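PDB 3B4Q: uncharacterized protein from Corynebacterium diphtheriae NCTC 13129, which is of unknown function but forms a small all-helical domain, probably the C-terminal part of a resuscitation-promoting factor of the Rpf1 family. Local coordinates for residues 11-16 and 79-84. Sequence-based numbering, arbitrary orientation. Where two conformers were deposited one is given.
Sequences RDVVAN and GFYMAN
Tyr81 of helix 77-83 lays its phenol ring against Val13 and Val14, where the short helix 10-13 gives way to a turn, and the case illustrates how a single aromatic residue can join a helix to the end of another and the turn that follows it, more than 60 residues away in sequence. Along 79-84, Phe80 packs on helices 39-56 and 64-72 and shares Leu47 of helix 39-56 with Tyr81.

Tyr81 then carries the contact. Its CA-CB bond is directed at 11-16, and with CG anti to the backbone N (chi1 178°) the ring reaches out alongside that segment, with both valine methyls on the same side of its plane. Val14 CG1 sits over the face, 3.8 Å from the centroid of the Tyr81 ring and 15° off the normal, a CH-pi contact displaced slightly toward the rim on the CD1-CE1 side. Val13 CG1 approaches more obliquely, 3.7 Å from Tyr81 CD2, near the root of the ring; the Val13 methyl is anti to its own backbone N (chi1 174°), and the two side chains run past one another in opposite directions. Farther out, Tyr81 CE2 makes a van der Waals approach to the carbonyl O of Val13, at 3.8 Å. Val14 also rests on Val21 and Val25 of helix 19-35, which places the contact within the helical core.

Asn84, the first residue past helix 77-83 to leave helical angles, turns its side chain to Ile66 and Phe69 of helix 64-72. With no hydrogen bond or salt bridge between 11-16 and 79-84, cohesion here comes from dispersion and the CH-pi contact, so the two segments are held by apolar fit rather than by any polar pairing, a contact that depends on shape and not on the direction of a bond.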
loop_
_atom_site.group_PDB
_atom_site.type_symbol
_atom_site.label_atom_id
_atom_site.label_comp_id
_atom_site.label_asym_id
_atom_site.label_seq_id
_atom_site.Cartn_x
_atom_site.Cartn_y
_atom_site.Cartn_z
ATOM N N ARG A 11 -3.177 7.889 2.217
ATOM C CA ARG A 11 -2.218 8.940 1.839
ATOM C C ARG A 11 -1.507 9.549 3.041
ATOM O O ARG A 11 -0.317 9.873 2.950
ATOM C CB ARG A 11 -2.873 10.005 0.973
ATOM C CG ARG A 11 -3.275 9.456 -0.351
ATOM C CD ARG A 11 -4.095 10.454 -1.163
ATOM N NE ARG A 11 -3.254 11.311 -1.987
ATOM C CZ ARG A 11 -3.722 12.270 -2.786
ATOM N NH1 ARG A 11 -2.882 13.015 -3.508
ATOM N NH2 ARG A 11 -5.032 12.478 -2.874
ATOM N N ASP A 12 -2.205 9.671 4.167
ATOM C CA ASP A 12 -1.571 10.205 5.399
ATOM C C ASP A 12 -0.593 9.186 5.963
ATOM O O ASP A 12 0.493 9.548 6.438
ATOM C CB ASP A 12 -2.638 10.540 6.446
ATOM C CG ASP A 12 -3.655 11.535 5.925
ATOM O OD1 ASP A 12 -3.242 12.598 5.393
ATOM O OD2 ASP A 12 -4.873 11.268 6.055
ATOM N N VAL A 13 -1.008 7.916 5.969
ATOM C CA VAL A 13 -0.130 6.845 6.454
ATOM C C VAL A 13 1.216 6.802 5.712
ATOM O O VAL A 13 2.266 6.512 6.337
ATOM C CB VAL A 13 -0.857 5.476 6.404
ATOM C CG1 VAL A 13 0.115 4.313 6.784
ATOM C CG2 VAL A 13 -2.104 5.521 7.306
ATOM N N VAL A 14 1.204 7.059 4.405
ATOM C CA VAL A 14 2.475 7.006 3.658
ATOM C C VAL A 14 3.076 8.373 3.365
ATOM O O VAL A 14 3.865 8.514 2.421
ATOM C CB VAL A 14 2.330 6.197 2.342
ATOM C CG1 VAL A 14 1.937 4.719 2.640
ATOM C CG2 VAL A 14 1.348 6.881 1.385
ATOM N N ALA A 15 2.733 9.362 4.207
ATOM C CA ALA A 15 3.260 10.736 4.079
ATOM C C ALA A 15 4.782 10.783 3.969
ATOM O O ALA A 15 5.338 11.682 3.301
ATOM C CB ALA A 15 2.789 11.602 5.251
ATOM N N ASN A 16 5.453 9.823 4.629
ATOM C CA ASN A 16 6.937 9.803 4.668
ATOM C C ASN A 16 7.583 8.679 3.850
ATOM O O ASN A 16 8.790 8.393 3.979
ATOM C CB ASN A 16 7.383 9.763 6.133
ATOM C CG ASN A 16 6.761 10.883 6.955
ATOM O OD1 ASN A 16 6.193 10.642 8.040
ATOM N ND2 ASN A 16 6.790 12.094 6.418
ATOM N N GLY A 79 -1.919 -1.458 8.903
ATOM C CA GLY A 79 -1.275 -2.712 9.298
ATOM C C GLY A 79 -0.398 -3.254 8.185
ATOM O O GLY A 79 0.732 -3.732 8.423
ATOM N N PHE A 80 -0.905 -3.175 6.953
ATOM C CA PHE A 80 -0.145 -3.691 5.803
ATOM C C PHE A 80 1.139 -2.897 5.588
ATOM O O PHE A 80 2.219 -3.467 5.391
ATOM C CB PHE A 80 -1.020 -3.608 4.549
ATOM C CG PHE A 80 -0.288 -3.966 3.275
ATOM C CD1 PHE A 80 0.039 -5.281 2.985
ATOM C CD2 PHE A 80 0.110 -2.957 2.375
ATOM C CE1 PHE A 80 0.730 -5.619 1.820
ATOM C CE2 PHE A 80 0.801 -3.296 1.207
ATOM C CZ PHE A 80 1.104 -4.646 0.932
ATOM N N TYR A 81 1.015 -1.587 5.632
ATOM C CA TYR A 81 2.173 -0.728 5.407
ATOM C C TYR A 81 3.202 -0.929 6.516
ATOM O O TYR A 81 4.397 -1.099 6.235
ATOM C CB TYR A 81 1.741 0.720 5.353
ATOM C CG TYR A 81 2.915 1.666 5.159
ATOM C CD1 TYR A 81 3.680 1.641 3.966
ATOM C CD2 TYR A 81 3.296 2.550 6.168
ATOM C CE1 TYR A 81 4.793 2.493 3.805
ATOM C CE2 TYR A 81 4.392 3.398 6.019
ATOM C CZ TYR A 81 5.127 3.390 4.826
ATOM O OH TYR A 81 6.240 4.247 4.672
HETATM N N MSE A 82 2.750 -0.960 7.762
HETATM C CA MSE A 82 3.700 -1.107 8.869
HETATM C C MSE A 82 4.410 -2.474 8.805
HETATM O O MSE A 82 5.645 -2.564 9.014
HETATM C CB MSE A 82 3.039 -0.830 10.235
HETATM C CG MSE A 82 2.562 0.628 10.383
HETATM SE SE MSE A 82 4.005 1.963 10.163
HETATM C CE MSE A 82 4.927 1.684 11.854
ATOM N N ALA A 83 3.660 -3.510 8.455
ATOM C CA ALA A 83 4.236 -4.842 8.387
ATOM C C ALA A 83 5.315 -4.908 7.292
ATOM O O ALA A 83 6.362 -5.607 7.436
ATOM C CB ALA A 83 3.133 -5.825 8.088
ATOM N N ASN A 84 5.073 -4.216 6.183
ATOM C CA ASN A 84 6.003 -4.309 5.024
ATOM C C ASN A 84 6.922 -3.096 4.899
ATOM O O ASN A 84 7.587 -2.904 3.867
ATOM C CB ASN A 84 5.217 -4.528 3.742
ATOM C CG ASN A 84 4.670 -5.959 3.625
ATOM O OD1 ASN A 84 3.463 -6.157 3.383
ATOM N ND2 ASN A 84 5.521 -6.941 3.874
#